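Local coordinates for protein trehalose-6-phosphate phosphatase (Neosartorya fumigata, PDB 5DXL) that belongs to the trehalose-phosphatase family of the HAD clan and is built round a mainly parallel alpha/beta core domain, at residues R19-F25 against P209-L215; E222-L228 against F239-V243. One frame throughout, in Å; residues are numbered along the deposited sequence.

In the fold
Both contacts are buried and both belong to the main sheet of the HAD-type core domain, yet their chemistry differs. Contact 1 joins two neighbouring parallel strands, 21-25 and 211-216, through backbone hydrogen bonds, with apolar side chains on both faces and a charged fringe where residues 19-20 meet Glu210. Contact 2 lays helix 222-229 on strand 238-243 by van der Waals packing, largely one phenylalanine ring against strand side chains and backbone, without a hydrogen bond between the two segments. Strand 211-216 connects them: it pairs with 238-243 on its other edge, and Cys214 packs against Leu228. Contact 1 thus runs from core to surface, whereas every touching residue of contact 2 is buried, and solvent lies beyond the helix, by Arg226.

Contact 1 (R19-F25 against P209-L215); sequences RKRLFMF and PEFVLCL
Phe23 and Phe211 meet on one face of the sheet, CZ of Phe23 lying 3.6 Å from CE2 of Phe211 with the ring planes inclined at 51°. CG of Phe23 sits beside its own backbone N (chi1 -66°), which swings the ring across to the neighbouring strand. There CD2 of Leu213 comes in at the ring edge, 3.8 Å from CE1 of Phe23, and the same methyl also borders the edge of the Phe25 ring. Phe25 runs alongside Leu215, pointing the same way, its CE1 3.6 Å from Leu215 CD1. Tyr15 of helix 8-17 covers the Phe23-Phe211 end of this face, edge-to-face with Phe211. On the other face Leu22 and Val212 lie side by side, and the selenomethionine Met24 bends at its last torsion to set CE 4.1 Å from Val212 CG1; helix 222-229 covers Met24 and Cys214 through Leu228. Between the faces runs the parallel part of the main sheet of a HAD-type, Rossmann-like fold. Leu22 N bonds to Phe211 O at 2.8 Å, followed in register by Leu213 N to Leu22 O, Met24 N to Leu213 O and Leu215 N to Met24 O, while Phe23 and Phe25 turn their backbone toward strand 60-65. Nearer the strand starts, Arg21 rests CB and CG against the Phe211 ring and sends its guanidinium away to Asn60 and, as a cation-pi partner, Tyr15. At the polar edge three groups converge on Glu210 OE1. Arg19 N reaches it at 3.1 Å, almost straight (171°) but from above the carboxylate plane. The Arg19 side chain folds back over it, leaving OE1 above one guanidinium face, 3.1 Å from NH1, in a salt bridge of charges alone. Water 1 donates to OE1 and accepts from the backbone N of Lys20 and of Glu210.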
# COMPACT_ATOMS: atom_id res chain seq x y z
N ARG A 19 -8.17 20.05 10.90
CA ARG A 19 -9.56 20.08 10.45
C ARG A 19 -9.83 18.95 9.47
O ARG A 19 -10.95 18.46 9.38
CB ARG A 19 -9.89 21.44 9.82
CG ARG A 19 -9.82 22.60 10.81
CD ARG A 19 -10.11 23.93 10.14
NE ARG A 19 -9.27 24.13 8.96
CZ ARG A 19 -8.01 24.54 8.99
NH1 ARG A 19 -7.42 24.78 10.15
NH2 ARG A 19 -7.33 24.69 7.86
N LYS A 20 -8.79 18.55 8.75
CA LYS A 20 -8.87 17.43 7.82
C LYS A 20 -7.75 16.43 8.13
O LYS A 20 -6.59 16.82 8.28
CB LYS A 20 -8.74 17.87 6.36
CG LYS A 20 -9.87 18.74 5.82
CD LYS A 20 -9.66 18.91 4.32
CE LYS A 20 -10.30 20.19 3.80
NZ LYS A 20 -9.74 20.52 2.46
N ARG A 21 -8.11 15.16 8.19
CA ARG A 21 -7.14 14.11 8.52
C ARG A 21 -7.12 13.04 7.45
O ARG A 21 -8.16 12.69 6.90
CB ARG A 21 -7.47 13.46 9.87
CG ARG A 21 -7.50 14.37 11.11
CD ARG A 21 -8.84 15.05 11.26
NE ARG A 21 -9.02 15.55 12.62
CZ ARG A 21 -9.82 15.00 13.53
NH1 ARG A 21 -10.55 13.92 13.24
NH2 ARG A 21 -9.90 15.55 14.73
N LEU A 22 -5.93 12.51 7.17
CA LEU A 22 -5.78 11.43 6.20
C LEU A 22 -5.09 10.25 6.86
O LEU A 22 -4.04 10.42 7.48
CB LEU A 22 -4.98 11.89 4.98
CG LEU A 22 -4.57 10.82 3.98
CD1 LEU A 22 -5.78 10.18 3.30
CD2 LEU A 22 -3.63 11.42 2.94
N PHE A 23 -5.70 9.07 6.74
CA PHE A 23 -5.12 7.83 7.28
C PHE A 23 -4.89 6.83 6.15
O PHE A 23 -5.78 6.60 5.34
CB PHE A 23 -6.06 7.20 8.31
CG PHE A 23 -6.24 8.01 9.56
CD1 PHE A 23 -5.47 7.76 10.68
CD2 PHE A 23 -7.20 9.01 9.63
CE1 PHE A 23 -5.63 8.50 11.84
CE2 PHE A 23 -7.36 9.76 10.79
CZ PHE A 23 -6.60 9.50 11.90
N MSE A 24 -3.69 6.26 6.08
CA MSE A 24 -3.41 5.22 5.11
C MSE A 24 -2.78 4.04 5.83
O MSE A 24 -1.68 4.16 6.37
CB MSE A 24 -2.50 5.76 3.99
CG MSE A 24 -3.16 6.91 3.22
SE MSE A 24 -2.07 7.70 1.78
CE MSE A 24 -0.63 8.46 2.83
N PHE A 25 -3.49 2.92 5.86
CA PHE A 25 -3.06 1.72 6.58
C PHE A 25 -2.86 0.53 5.67
O PHE A 25 -3.78 0.19 4.93
CB PHE A 25 -4.11 1.29 7.62
CG PHE A 25 -4.54 2.36 8.58
CD1 PHE A 25 -3.63 3.25 9.13
CD2 PHE A 25 -5.86 2.46 8.94
CE1 PHE A 25 -4.06 4.22 10.04
CE2 PHE A 25 -6.29 3.41 9.86
CZ PHE A 25 -5.39 4.28 10.41
N PRO A 209 -4.58 18.16 3.98
CA PRO A 209 -4.86 17.70 5.33
C PRO A 209 -3.77 18.18 6.28
O PRO A 209 -2.61 18.22 5.88
CB PRO A 209 -4.85 16.17 5.20
CG PRO A 209 -4.02 15.90 4.01
CD PRO A 209 -4.24 17.06 3.06
N GLU A 210 -4.14 18.56 7.49
CA GLU A 210 -3.18 19.01 8.49
C GLU A 210 -2.71 17.84 9.35
O GLU A 210 -1.96 18.02 10.30
CB GLU A 210 -3.79 20.08 9.39
CG GLU A 210 -4.09 21.40 8.71
CD GLU A 210 -5.04 22.25 9.54
OE1 GLU A 210 -6.27 22.04 9.43
OE2 GLU A 210 -4.56 23.09 10.32
N PHE A 211 -3.17 16.64 9.01
CA PHE A 211 -2.77 15.45 9.76
C PHE A 211 -2.77 14.27 8.79
O PHE A 211 -3.77 14.00 8.14
CB PHE A 211 -3.73 15.20 10.92
CG PHE A 211 -3.45 13.94 11.72
CD1 PHE A 211 -2.74 13.99 12.90
CD2 PHE A 211 -3.94 12.71 11.28
CE1 PHE A 211 -2.50 12.84 13.65
CE2 PHE A 211 -3.71 11.56 12.02
CZ PHE A 211 -3.00 11.62 13.20
N VAL A 212 -1.63 13.59 8.71
CA VAL A 212 -1.52 12.37 7.91
C VAL A 212 -0.88 11.30 8.78
O VAL A 212 0.20 11.52 9.33
CB VAL A 212 -0.67 12.56 6.64
CG1 VAL A 212 -0.61 11.26 5.85
CG2 VAL A 212 -1.24 13.68 5.79
N LEU A 213 -1.55 10.16 8.93
CA LEU A 213 -0.96 9.01 9.61
C LEU A 213 -0.90 7.86 8.63
O LEU A 213 -1.92 7.43 8.10
CB LEU A 213 -1.77 8.62 10.84
CG LEU A 213 -1.31 7.34 11.58
CD1 LEU A 213 0.11 7.46 12.12
CD2 LEU A 213 -2.27 7.05 12.73
N CYS A 214 0.32 7.38 8.40
CA CYS A 214 0.55 6.34 7.41
C CYS A 214 1.29 5.20 8.08
O CYS A 214 2.38 5.41 8.60
CB CYS A 214 1.34 6.90 6.24
SG CYS A 214 1.83 5.71 4.97
N LEU A 215 0.68 4.01 8.06
CA LEU A 215 1.19 2.86 8.81
C LEU A 215 1.38 1.64 7.92
O LEU A 215 0.50 1.29 7.12
CB LEU A 215 0.22 2.50 9.94
CG LEU A 215 0.30 3.41 11.18
CD1 LEU A 215 -1.06 3.51 11.87
CD2 LEU A 215 1.31 2.80 12.13
O HOH W 1 -6.88 20.17 7.95

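Contact 2 (E222-L228 against F239-V243)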
# COMPACT_ATOMS: atom_id res chain seq x y z
N GLU A 222 7.21 0.80 2.61
CA GLU A 222 8.28 1.79 2.59
C GLU A 222 8.06 2.83 1.50
O GLU A 222 8.42 4.00 1.66
CB GLU A 222 9.64 1.10 2.41
CG GLU A 222 10.06 0.26 3.62
CD GLU A 222 10.42 1.13 4.82
OE1 GLU A 222 11.11 2.15 4.63
OE2 GLU A 222 10.00 0.80 5.95
N ASP A 223 7.45 2.43 0.39
CA ASP A 223 7.23 3.36 -0.72
C ASP A 223 6.20 4.43 -0.36
O ASP A 223 6.26 5.55 -0.86
CB ASP A 223 6.83 2.59 -1.99
CG ASP A 223 8.00 1.84 -2.62
OD1 ASP A 223 9.16 2.31 -2.52
OD2 ASP A 223 7.76 0.76 -3.22
N MSE A 224 5.25 4.10 0.53
CA MSE A 224 4.31 5.10 1.04
C MSE A 224 5.07 6.16 1.83
O MSE A 224 4.80 7.36 1.67
CB MSE A 224 3.23 4.47 1.93
CG MSE A 224 2.35 3.48 1.20
SE MSE A 224 0.71 3.07 2.18
CE MSE A 224 1.51 2.11 3.71
N PHE A 225 5.99 5.72 2.68
CA PHE A 225 6.75 6.65 3.52
C PHE A 225 7.61 7.55 2.63
O PHE A 225 7.70 8.76 2.87
CB PHE A 225 7.65 5.91 4.52
CG PHE A 225 6.95 4.86 5.34
CD1 PHE A 225 5.63 5.02 5.76
CD2 PHE A 225 7.62 3.69 5.68
CE1 PHE A 225 4.99 4.03 6.51
CE2 PHE A 225 6.99 2.70 6.43
CZ PHE A 225 5.68 2.86 6.85
N ARG A 226 8.23 6.96 1.61
CA ARG A 226 9.01 7.72 0.63
C ARG A 226 8.16 8.78 -0.03
O ARG A 226 8.57 9.93 -0.17
CB ARG A 226 9.59 6.80 -0.44
CG ARG A 226 10.84 6.09 -0.03
CD ARG A 226 11.55 5.41 -1.21
NE ARG A 226 12.58 4.52 -0.69
CZ ARG A 226 12.39 3.23 -0.43
NH1 ARG A 226 11.21 2.67 -0.66
NH2 ARG A 226 13.38 2.50 0.07
N ALA A 227 6.97 8.40 -0.47
CA ALA A 227 6.09 9.33 -1.14
C ALA A 227 5.71 10.50 -0.25
O ALA A 227 5.63 11.64 -0.70
CB ALA A 227 4.83 8.61 -1.64
N LEU A 228 5.45 10.23 1.03
CA LEU A 228 5.05 11.30 1.93
C LEU A 228 6.20 12.25 2.20
O LEU A 228 5.99 13.44 2.42
CB LEU A 228 4.50 10.72 3.23
CG LEU A 228 3.07 10.21 3.09
CD1 LEU A 228 2.64 9.51 4.36
CD2 LEU A 228 2.14 11.37 2.79
N PHE A 239 2.90 11.82 9.87
CA PHE A 239 3.43 10.76 10.72
C PHE A 239 3.51 9.48 9.90
O PHE A 239 2.51 8.74 9.80
CB PHE A 239 2.56 10.56 11.97
CG PHE A 239 2.41 11.81 12.80
CD1 PHE A 239 1.45 12.76 12.48
CD2 PHE A 239 3.21 12.01 13.91
CE1 PHE A 239 1.31 13.90 13.25
CE2 PHE A 239 3.07 13.15 14.69
CZ PHE A 239 2.11 14.10 14.35
N SER A 240 4.68 9.23 9.33
CA SER A 240 4.98 7.97 8.65
C SER A 240 5.54 7.02 9.69
O SER A 240 6.57 7.31 10.32
CB SER A 240 5.97 8.17 7.51
OG SER A 240 5.37 8.86 6.42
N VAL A 241 4.86 5.90 9.87
CA VAL A 241 5.15 5.00 10.98
C VAL A 241 5.27 3.57 10.49
O VAL A 241 4.33 3.02 9.94
CB VAL A 241 4.03 5.06 12.04
CG1 VAL A 241 4.43 4.26 13.29
CG2 VAL A 241 3.68 6.50 12.42
N THR A 242 6.44 2.97 10.68
CA THR A 242 6.59 1.55 10.36
C THR A 242 6.20 0.70 11.56
O THR A 242 6.28 1.14 12.70
CB THR A 242 8.03 1.20 9.92
OG1 THR A 242 8.05 -0.12 9.37
CG2 THR A 242 9.02 1.28 11.11
N VAL A 243 5.73 -0.51 11.29
CA VAL A 243 5.46 -1.47 12.34
C VAL A 243 6.68 -2.38 12.41
O VAL A 243 7.01 -3.08 11.45
CB VAL A 243 4.17 -2.24 12.08
CG1 VAL A 243 3.93 -3.29 13.16
CG2 VAL A 243 3.00 -1.26 12.04
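Phe225 lies against three successive residues of the strand, Ser240, Val241 and Thr242. The two segments are the helix and second strand of a beta-alpha-beta unit (strand 211-216, helix 222-229, strand 238-243) in the HAD-type core; the helix runs nearly antiparallel to the strand, at 163°, with the axes 8.7 Å apart. Packing is tight round the ring. With CG beside the backbone N (chi1 -51°), the ring reaches from the helix to the strand, setting CD1 3.6 Å from Ser240 CB and CZ 3.4 Å from Val241 O. On the other flank of the ring, CE2 lies 3.9 Å from Thr242 CB, the two side chains crossing at about a right angle. One turn on, Leu228 adds CD1 at 3.5 Å from Ser240 OG. Val241 turns its side chain away from the helix, to Leu213 and Leu215 on the opposite face of the sheet. Toward the start of the helix the fit loosens: Glu222 OE2 and Thr242 OG1 stay 4.0 Å apart, and their bonds go to other residues, Glu222 to Glu251 N and Thr250, Thr242 to Lys248. Glu222 OE1 also lies in the plane of the Phe225 ring, at its edge. The helix side turned from the strand carries charge instead, where exposed Arg226 makes a salt bridge to Asp223, NH1 to OD1 at 2.8 Å, the weak hydrogen bond within it bent to 118°.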